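Local coordinates for protein C alpha-dehydrogenase (Sphingobium sp. SYK-6, PDB 4YAG) that binds NADH as a short-chain dehydrogenase/reductase and acts in the bacterial pathway that cleaves the beta-aryl ethers of lignin, at residues Met71-Ala74 against Ala75-Cys78; Gly118-Asn121 against Gly122-Phe126; Trp255-Thr258 against Cys259-Arg262. All coordinates share one frame; numbering follows the deposited sequence.

Interaction 1 of 3, residues Met71-Ala74 against Ala75-Cys78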
ATOM      1  N   MET A  71      -0.711 -20.169  -5.643  1.00 11.42           N
ATOM      2  CA  MET A  71      -0.945 -20.096  -4.217  1.00 12.14           C
ATOM      3  C   MET A  71      -2.114 -20.970  -3.757  1.00 11.05           C
ATOM      4  O   MET A  71      -2.026 -21.587  -2.690  1.00 12.88           O
ATOM      5  CB  MET A  71      -1.134 -18.642  -3.771  1.00 13.91           C
ATOM      6  CG  MET A  71       0.139 -17.830  -3.890  1.00 13.75           C
ATOM      7  SD  MET A  71       1.409 -18.312  -2.699  1.00 15.11           S
ATOM      8  CE  MET A  71       0.791 -17.467  -1.243  1.00 18.03           C
ATOM      9  N   ALA A  72      -3.181 -21.079  -4.561  1.00 11.36           N
ATOM     10  CA  ALA A  72      -4.263 -21.981  -4.243  1.00 11.88           C
ATOM     11  C   ALA A  72      -3.781 -23.442  -4.289  1.00 12.43           C
ATOM     12  O   ALA A  72      -4.148 -24.267  -3.438  1.00 13.07           O
ATOM     13  CB  ALA A  72      -5.427 -21.797  -5.203  1.00 16.28           C
ATOM     14  N   GLU A  73      -2.966 -23.744  -5.300  1.00 12.68           N
ATOM     15  CA  GLU A  73      -2.332 -25.058  -5.405  1.00 13.23           C
ATOM     16  C   GLU A  73      -1.485 -25.310  -4.173  1.00 12.89           C
ATOM     17  O   GLU A  73      -1.498 -26.410  -3.615  1.00 13.44           O
ATOM     18  CB  GLU A  73      -1.449 -25.126  -6.643  1.00 13.51           C
ATOM     19  CG  GLU A  73      -2.204 -25.145  -7.952  1.00 14.07           C
ATOM     20  CD  GLU A  73      -1.306 -24.974  -9.170  1.00 29.81           C
ATOM     21  OE1 GLU A  73      -0.071 -24.880  -9.009  1.00 23.03           O
ATOM     22  OE2 GLU A  73      -1.836 -24.932 -10.296  1.00 33.04           O
ATOM     23  N   ALA A  74      -0.723 -24.306  -3.768  1.00 12.27           N
ATOM     24  CA  ALA A  74       0.166 -24.476  -2.606  1.00 12.43           C
ATOM     25  C   ALA A  74      -0.604 -24.748  -1.318  1.00 14.50           C
ATOM     26  O   ALA A  74      -0.147 -25.506  -0.460  1.00 13.08           O
ATOM     27  CB  ALA A  74       1.059 -23.283  -2.453  1.00 14.23           C
ATOM     28  N   ALA A  75      -1.780 -24.134  -1.160  1.00 12.68           N
ATOM     29  CA  ALA A  75      -2.571 -24.369   0.029  1.00 11.76           C
ATOM     30  C   ALA A  75      -3.054 -25.826   0.040  1.00 12.60           C
ATOM     31  O   ALA A  75      -3.055 -26.485   1.082  1.00 13.00           O
ATOM     32  CB  ALA A  75      -3.756 -23.383   0.100  1.00 12.80           C
ATOM     33  N   ARG A  76      -3.463 -26.338  -1.113  1.00 13.03           N
ATOM     34  CA  ARG A  76      -3.822 -27.755  -1.218  1.00 13.84           C
ATOM     35  C   ARG A  76      -2.629 -28.676  -0.969  1.00 14.29           C
ATOM     36  O   ARG A  76      -2.756 -29.666  -0.252  1.00 14.46           O
ATOM     37  CB  ARG A  76      -4.437 -28.093  -2.574  1.00 15.18           C
ATOM     38  CG  ARG A  76      -5.838 -27.518  -2.776  1.00 15.07           C
ATOM     39  CD  ARG A  76      -6.470 -28.050  -4.034  1.00 15.48           C
ATOM     40  NE  ARG A  76      -5.800 -27.628  -5.263  1.00 16.54           N
ATOM     41  CZ  ARG A  76      -6.065 -26.506  -5.930  1.00 18.17           C
ATOM     42  NH1 ARG A  76      -6.956 -25.623  -5.463  1.00 18.01           N
ATOM     43  NH2 ARG A  76      -5.404 -26.228  -7.045  1.00 18.31           N
ATOM     44  N   GLU A  77      -1.484 -28.347  -1.564  1.00 13.82           N
ATOM     45  CA  GLU A  77      -0.302 -29.220  -1.460  1.00 14.12           C
ATOM     46  C   GLU A  77       0.232 -29.213  -0.024  1.00 13.78           C
ATOM     47  O   GLU A  77       0.568 -30.257   0.518  1.00 14.22           O
ATOM     48  CB  GLU A  77       0.778 -28.766  -2.456  1.00 14.02           C
ATOM     49  CG  GLU A  77       2.045 -29.635  -2.436  1.00 22.41           C
ATOM     50  CD  GLU A  77       3.038 -29.332  -3.568  1.00 23.54           C
ATOM     51  OE1 GLU A  77       2.732 -28.474  -4.474  1.00 18.18           O
ATOM     52  OE2 GLU A  77       4.125 -29.986  -3.529  1.00 15.27           O
ATOM     53  N   CYS A  78       0.280 -28.048   0.608  1.00 13.06           N
ATOM     54  CA  CYS A  78       0.734 -27.968   1.989  1.00 12.79           C
ATOM     55  C   CYS A  78      -0.116 -28.851   2.889  1.00 13.19           C
ATOM     56  O   CYS A  78       0.397 -29.682   3.655  1.00 14.27           O
ATOM     57  CB  CYS A  78       0.677 -26.527   2.480  1.00 12.57           C
ATOM     58  SG  CYS A  78       1.295 -26.315   4.157  1.00 14.26           S
TER
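The four backbone bonds linking Met-71-Ala-74 to Ala-75-Cys-78 follow the regular i to i+4 pattern of an alpha-helix, from 2.8 Å at Glu-77 N to Glu-73 O up to 3.2 Å at Arg-76 N to Ala-72 O. On the outer side, Arg-76 folds back over the turn before it. A turn at chi3 (-66°) swings the guanidinium across the backbone of Ala-72 and Glu-73. Ala-72 O lies under the outer part of one face of the group, 3.7 Å from its plane. Arg-76 NH2 lies 3.5 Å from Glu-73 CG, so the arginine meets the aliphatic part of the glutamate. The charged ends do not pair: Glu-73 OE2 is 5.0 Å from Arg-76 NH2, and the carboxylate and guanidinium planes stand 64° apart, so any attraction between the charges is probably weak. Glu-77 runs extended beyond CG and is hydrogen-bonded through OE2 to His-59 NE2. The other side of helix 68-82 carries smaller or apolar groups: Met-71 and Ala-75 meet Phe-126 of helix 105-133, while Ala-74 and Cys-78 lie on Phe-9 of strand 7-11.

Interaction 2 of 3, residues Gly118-Asn121 against Gly122-Phe126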
ATOM      1  N   GLY A 118       1.710 -10.335  -2.535  1.00  9.69           N
ATOM      2  CA  GLY A 118       2.185 -11.634  -2.061  1.00 10.09           C
ATOM      3  C   GLY A 118       1.548 -11.974  -0.712  1.00  9.60           C
ATOM      4  O   GLY A 118       0.912 -13.030  -0.568  1.00 11.00           O
ATOM      5  N   PRO A 119       1.673 -11.082   0.284  1.00  9.43           N
ATOM      6  CA  PRO A 119       1.033 -11.352   1.578  1.00  9.42           C
ATOM      7  C   PRO A 119      -0.484 -11.432   1.487  1.00 10.56           C
ATOM      8  O   PRO A 119      -1.089 -12.253   2.145  1.00  9.53           O
ATOM      9  CB  PRO A 119       1.481 -10.179   2.463  1.00 11.34           C
ATOM     10  CG  PRO A 119       2.802  -9.761   1.857  1.00 14.30           C
ATOM     11  CD  PRO A 119       2.663  -9.996   0.374  1.00  9.90           C
ATOM     12  N   ILE A 120      -1.109 -10.573   0.691  1.00 10.17           N
ATOM     13  CA  ILE A 120      -2.544 -10.659   0.542  1.00  9.82           C
ATOM     14  C   ILE A 120      -2.949 -12.013  -0.037  1.00  9.77           C
ATOM     15  O   ILE A 120      -3.883 -12.654   0.465  1.00  9.66           O
ATOM     16  CB  ILE A 120      -3.097  -9.483  -0.321  1.00  9.65           C
ATOM     17  CG1 ILE A 120      -2.913  -8.163   0.434  1.00 11.40           C
ATOM     18  CG2 ILE A 120      -4.539  -9.749  -0.685  1.00 10.61           C
ATOM     19  CD1 ILE A 120      -3.069  -6.916  -0.427  1.00 10.80           C
ATOM     20  N   ASN A 121      -2.225 -12.475  -1.066  1.00 10.13           N
ATOM     21  CA  ASN A 121      -2.548 -13.773  -1.682  1.00  9.82           C
ATOM     22  C   ASN A 121      -2.375 -14.903  -0.670  1.00  8.50           C
ATOM     23  O   ASN A 121      -3.138 -15.863  -0.634  1.00 10.13           O
ATOM     24  CB  ASN A 121      -1.647 -14.043  -2.890  1.00 10.19           C
ATOM     25  CG  ASN A 121      -1.994 -13.194  -4.101  1.00  9.89           C
ATOM     26  OD1 ASN A 121      -3.067 -12.557  -4.165  1.00 11.84           O
ATOM     27  ND2 ASN A 121      -1.106 -13.212  -5.099  1.00 10.77           N
ATOM     28  N   GLY A 122      -1.353 -14.785   0.161  1.00 10.50           N
ATOM     29  CA  GLY A 122      -1.171 -15.759   1.232  1.00  9.35           C
ATOM     30  C   GLY A 122      -2.340 -15.795   2.195  1.00 10.52           C
ATOM     31  O   GLY A 122      -2.867 -16.857   2.540  1.00 10.59           O
ATOM     32  N   ILE A 123      -2.781 -14.620   2.628  1.00  8.81           N
ATOM     33  CA  ILE A 123      -3.928 -14.556   3.507  1.00  9.09           C
ATOM     34  C   ILE A 123      -5.166 -15.155   2.829  1.00 10.05           C
ATOM     35  O   ILE A 123      -5.922 -15.935   3.418  1.00 10.95           O
ATOM     36  CB  ILE A 123      -4.169 -13.092   3.946  1.00 11.48           C
ATOM     37  CG1 ILE A 123      -3.035 -12.639   4.869  1.00 12.11           C
ATOM     38  CG2 ILE A 123      -5.509 -12.945   4.647  1.00 12.54           C
ATOM     39  CD1 ILE A 123      -2.855 -11.113   4.951  1.00 14.62           C
ATOM     40  N   MET A 124      -5.400 -14.784   1.586  1.00  8.92           N
ATOM     41  CA  MET A 124      -6.613 -15.218   0.918  1.00  9.77           C
ATOM     42  C   MET A 124      -6.612 -16.719   0.647  1.00 10.76           C
ATOM     43  O   MET A 124      -7.647 -17.386   0.765  1.00 12.14           O
ATOM     44  CB  MET A 124      -6.790 -14.441  -0.389  1.00 11.46           C
ATOM     45  CG  MET A 124      -7.012 -12.933  -0.187  1.00 13.62           C
ATOM     46  SD  MET A 124      -8.501 -12.500   0.752  1.00 20.28           S
ATOM     47  CE  MET A 124      -9.683 -13.028  -0.442  1.00 21.34           C
ATOM     48  N   ALA A 125      -5.455 -17.247   0.267  1.00 11.32           N
ATOM     49  CA  ALA A 125      -5.357 -18.667  -0.072  1.00 12.35           C
ATOM     50  C   ALA A 125      -5.330 -19.584   1.145  1.00 10.67           C
ATOM     51  O   ALA A 125      -5.857 -20.689   1.074  1.00 12.37           O
ATOM     52  CB  ALA A 125      -4.135 -18.922  -0.932  1.00 12.11           C
ATOM     53  N   PHE A 126      -4.717 -19.139   2.245  1.00  9.96           N
ATOM     54  CA  PHE A 126      -4.480 -20.015   3.400  1.00 10.14           C
ATOM     55  C   PHE A 126      -5.389 -19.818   4.591  1.00 10.92           C
ATOM     56  O   PHE A 126      -5.665 -20.772   5.317  1.00 12.35           O
ATOM     57  CB  PHE A 126      -3.030 -19.902   3.875  1.00 10.01           C
ATOM     58  CG  PHE A 126      -2.070 -20.602   2.973  1.00 11.20           C
ATOM     59  CD1 PHE A 126      -1.597 -19.983   1.829  1.00 10.06           C
ATOM     60  CD2 PHE A 126      -1.675 -21.895   3.231  1.00 12.29           C
ATOM     61  CE1 PHE A 126      -0.720 -20.635   0.950  1.00 12.80           C
ATOM     62  CE2 PHE A 126      -0.812 -22.537   2.372  1.00 13.02           C
ATOM     63  CZ  PHE A 126      -0.336 -21.927   1.234  1.00 13.39           C
TER
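The carboxamide of Asn-121, a residue tied to the next turn by the 2.8 Å bond from Ala-125 N to Asn-121 O, is gripped at both its polar atoms by residues beyond this turn: ND2 donates to Val-65 O, and OD1 accepts from Arg-68 NE. These two bonds should fix the rotation of the amide. One turn on, Gly-122 O, which accepts the Phe-126 N-H, lies in plane at the edge of the Phe-126 ring, 3.4 Å from Phe-126 CD1, and the ring meets that of Phe-9 at about 35°. Along the helix side facing the partner subunit, Ile-120 and Met-124 lie side by side and point the same way, Ile-120 CG2 touching Met-124 CG at 4.1 Å. Ile-123 turns CG1 beside its own backbone N (chi1 -69°), which sets CG1 3.4 Å from Pro-119 O, an oxygen already bonded by Ile-123 N at 2.9 Å. The helix is kinked at Pro-119, whose nitrogen has no bond to the preceding turn. Ile-120 and Ile-123 pack on Leu-168 of helix 156-177, and Tyr-105 and Trp-108 of the second subunit cover Met-124 and Ile-120. Such paired long helices are consistent with the four-helix interface by which Rossmann-fold short-chain dehydrogenases commonly dimerise.

Interaction 3 of 3, residues Trp255-Thr258 against Cys259-Arg262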
ATOM      1  N   TRP A 255      16.399   3.628  13.912  1.00 17.52           N
ATOM      2  CA  TRP A 255      15.497   4.549  13.244  1.00 16.60           C
ATOM      3  C   TRP A 255      14.431   5.053  14.215  1.00 15.03           C
ATOM      4  O   TRP A 255      13.420   5.602  13.809  1.00 17.21           O
ATOM      5  CB  TRP A 255      14.886   3.896  11.984  1.00 16.40           C
ATOM      6  CG  TRP A 255      15.964   3.730  10.934  1.00 17.71           C
ATOM      7  CD1 TRP A 255      16.342   4.649   9.996  1.00 20.05           C
ATOM      8  CD2 TRP A 255      16.842   2.606  10.775  1.00 20.08           C
ATOM      9  NE1 TRP A 255      17.385   4.157   9.250  1.00 24.89           N
ATOM     10  CE2 TRP A 255      17.717   2.909   9.713  1.00 24.30           C
ATOM     11  CE3 TRP A 255      16.966   1.372  11.423  1.00 21.48           C
ATOM     12  CZ2 TRP A 255      18.704   2.023   9.280  1.00 32.54           C
ATOM     13  CZ3 TRP A 255      17.950   0.488  10.993  1.00 28.36           C
ATOM     14  CH2 TRP A 255      18.804   0.820   9.930  1.00 30.08           C
ATOM     15  N   ARG A 256      14.679   4.888  15.508  1.00 16.80           N
ATOM     16  CA  ARG A 256      13.761   5.412  16.508  1.00 15.89           C
ATOM     17  C   ARG A 256      13.567   6.918  16.336  1.00 15.96           C
ATOM     18  O   ARG A 256      12.436   7.390  16.293  1.00 19.02           O
ATOM     19  CB  ARG A 256      14.272   5.123  17.920  1.00 19.60           C
ATOM     20  CG  ARG A 256      13.394   5.699  19.019  1.00 27.70           C
ATOM     21  CD  ARG A 256      13.958   5.351  20.375  1.00 26.63           C
ATOM     22  NE  ARG A 256      14.040   3.906  20.556  1.00 29.00           N
ATOM     23  CZ  ARG A 256      13.044   3.150  21.009  1.00 33.35           C
ATOM     24  NH1 ARG A 256      11.885   3.697  21.337  1.00 31.45           N
ATOM     25  NH2 ARG A 256      13.207   1.846  21.145  1.00 32.89           N
ATOM     26  N   GLU A 257      14.655   7.686  16.256  1.00 16.53           N
ATOM     27  CA  GLU A 257      14.536   9.134  16.222  1.00 16.74           C
ATOM     28  C   GLU A 257      13.960   9.656  14.912  1.00 18.17           C
ATOM     29  O   GLU A 257      13.220  10.647  14.890  1.00 17.73           O
ATOM     30  CB  GLU A 257      15.898   9.798  16.499  1.00 21.56           C
ATOM     31  CG  GLU A 257      16.410   9.576  17.921  1.00 25.60           C
ATOM     32  CD  GLU A 257      16.845   8.148  18.185  1.00 40.18           C
ATOM     33  OE1 GLU A 257      17.252   7.443  17.223  1.00 42.72           O
ATOM     34  OE2 GLU A 257      16.776   7.731  19.367  1.00 48.76           O
ATOM     35  N   THR A 258      14.293   9.014  13.791  1.00 17.15           N
ATOM     36  CA  THR A 258      13.748   9.447  12.518  1.00 14.34           C
ATOM     37  C   THR A 258      12.256   9.125  12.450  1.00 15.03           C
ATOM     38  O   THR A 258      11.489   9.876  11.865  1.00 14.86           O
ATOM     39  CB  THR A 258      14.476   8.826  11.300  1.00 15.01           C
ATOM     40  OG1 THR A 258      14.628   7.425  11.504  1.00 16.54           O
ATOM     41  CG2 THR A 258      15.854   9.464  11.122  1.00 17.89           C
ATOM     42  N   CYS A 259      11.841   8.015  13.048  1.00 14.74           N
ATOM     43  CA  CYS A 259      10.418   7.724  13.112  1.00 14.16           C
ATOM     44  C   CYS A 259       9.723   8.726  14.024  1.00 12.86           C
ATOM     45  O   CYS A 259       8.650   9.233  13.689  1.00 15.01           O
ATOM     46  CB  CYS A 259      10.159   6.312  13.633  1.00 13.05           C
ATOM     47  SG  CYS A 259      10.531   4.981  12.430  1.00 15.86           S
ATOM     48  N   GLU A 260      10.314   9.014  15.183  1.00 15.56           N
ATOM     49  CA  GLU A 260       9.712   9.995  16.101  1.00 16.35           C
ATOM     50  C   GLU A 260       9.468  11.313  15.399  1.00 19.97           C
ATOM     51  O   GLU A 260       8.433  11.959  15.597  1.00 18.86           O
ATOM     52  CB  GLU A 260      10.606  10.232  17.322  1.00 19.58           C
ATOM     53  CG  GLU A 260      10.607   9.055  18.263  1.00 19.93           C
ATOM     54  CD  GLU A 260      11.454   9.266  19.497  1.00 30.97           C
ATOM     55  OE1 GLU A 260      12.571   9.812  19.374  1.00 35.65           O
ATOM     56  OE2 GLU A 260      10.995   8.877  20.594  1.00 31.52           O
ATOM     57  N   ALA A 261      10.436  11.746  14.595  1.00 15.61           N
ATOM     58  CA  ALA A 261      10.320  13.032  13.919  1.00 17.14           C
ATOM     59  C   ALA A 261       9.189  12.993  12.889  1.00 16.39           C
ATOM     60  O   ALA A 261       8.460  13.961  12.731  1.00 18.20           O
ATOM     61  CB  ALA A 261      11.651  13.434  13.253  1.00 18.02           C
ATOM     62  N   ARG A 262       9.056  11.879  12.175  1.00 12.72           N
ATOM     63  CA  ARG A 262       7.935  11.678  11.248  1.00 11.53           C
ATOM     64  C   ARG A 262       6.599  11.724  11.998  1.00 14.85           C
ATOM     65  O   ARG A 262       5.659  12.424  11.600  1.00 15.33           O
ATOM     66  CB  ARG A 262       8.066  10.332  10.526  1.00 12.51           C
ATOM     67  CG  ARG A 262       6.975  10.085   9.509  1.00 13.24           C
ATOM     68  CD  ARG A 262       6.913   8.662   9.009  1.00 13.40           C
ATOM     69  NE  ARG A 262       5.742   8.543   8.164  1.00 12.71           N
ATOM     70  CZ  ARG A 262       4.943   7.494   8.085  1.00 12.38           C
ATOM     71  NH1 ARG A 262       5.210   6.374   8.741  1.00 12.89           N
ATOM     72  NH2 ARG A 262       3.870   7.571   7.311  1.00 12.51           N
TER
HETATM   73  O   HOH W   1      11.140   6.548  21.573  1.00 36.17           O
HETATM   74  O   HOH W   2      14.680   9.020  20.982  1.00 43.02           O
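Arg-256 and Glu-260 leave the helix with different first torsions: CG of Arg-256 is trans to the backbone N (chi1 177°), whereas CG of Glu-260 lies beside its own N (chi1 -72°) and the glutamate then runs extended back toward the arginine. The result is a water-mediated i to i+4 pair on the first turn of the C-terminal helix 256-268, which has Trp-255 at its N-cap position. The side chains pass at a slant, with Arg-256 CG 4.1 Å from Glu-260 CD and the guanidinium and carboxylate planes 83° apart. Because Arg-256 NH1 and Glu-260 OE2 are 5.3 Å apart, water 1 spans the opposite charges, accepting from NH1 at the edge of the guanidinium, in plane, and donating to OE2. Water 2 serves a like-charged pair instead, donating both to Glu-257 OE2 and to Glu-260 OE1 and so probably easing their repulsion. Replacing Glu-260 by an alanine would probably leave water 1 without the carboxylate it donates to and water 2 with Glu-257 alone, and let the Arg-256 guanidinium turn more freely. Protein also surrounds the turn: Trp-255 meets Pro-190, Thr-258 OG1 bonds Thr-149 OG1, and Arg-256, Cys-259 and Glu-260 pack on Pro-271, Met-270 and Leu-267 of the second subunit. Arg-262 NE forms a salt bridge with OE2 of Glu-170 of the second subunit. At the first helical turn, Cys-259 N donates to Trp-255 O at 3.0 Å, and Cys-259 SG lies 3.3 Å from that same oxygen.

Interactions 1 and 2 lie on adjacent helices, 68-82 and 105-133, and touch directly: Met-71 CE sits 3.6 Å from Gly-122 CA, a close approach at a residue without a side chain. Interaction 2 is the more buried, walled by the parallel sheet, helix 156-177 and the second subunit, and its side-chain contacts are mainly apolar. Interaction 1 is half surface, with charged residues outward and Met-71, Ala-74, Ala-75 and Cys-78 turned to the neighbouring helix and strand. Interaction 3 stands about 31 Å from interaction 2, centre to centre, in the C-terminal helix; there charged groups meet through water. Interactions 2 and 3 nevertheless both reach the second subunit, the former by packing, the latter also through the charge of Arg-262.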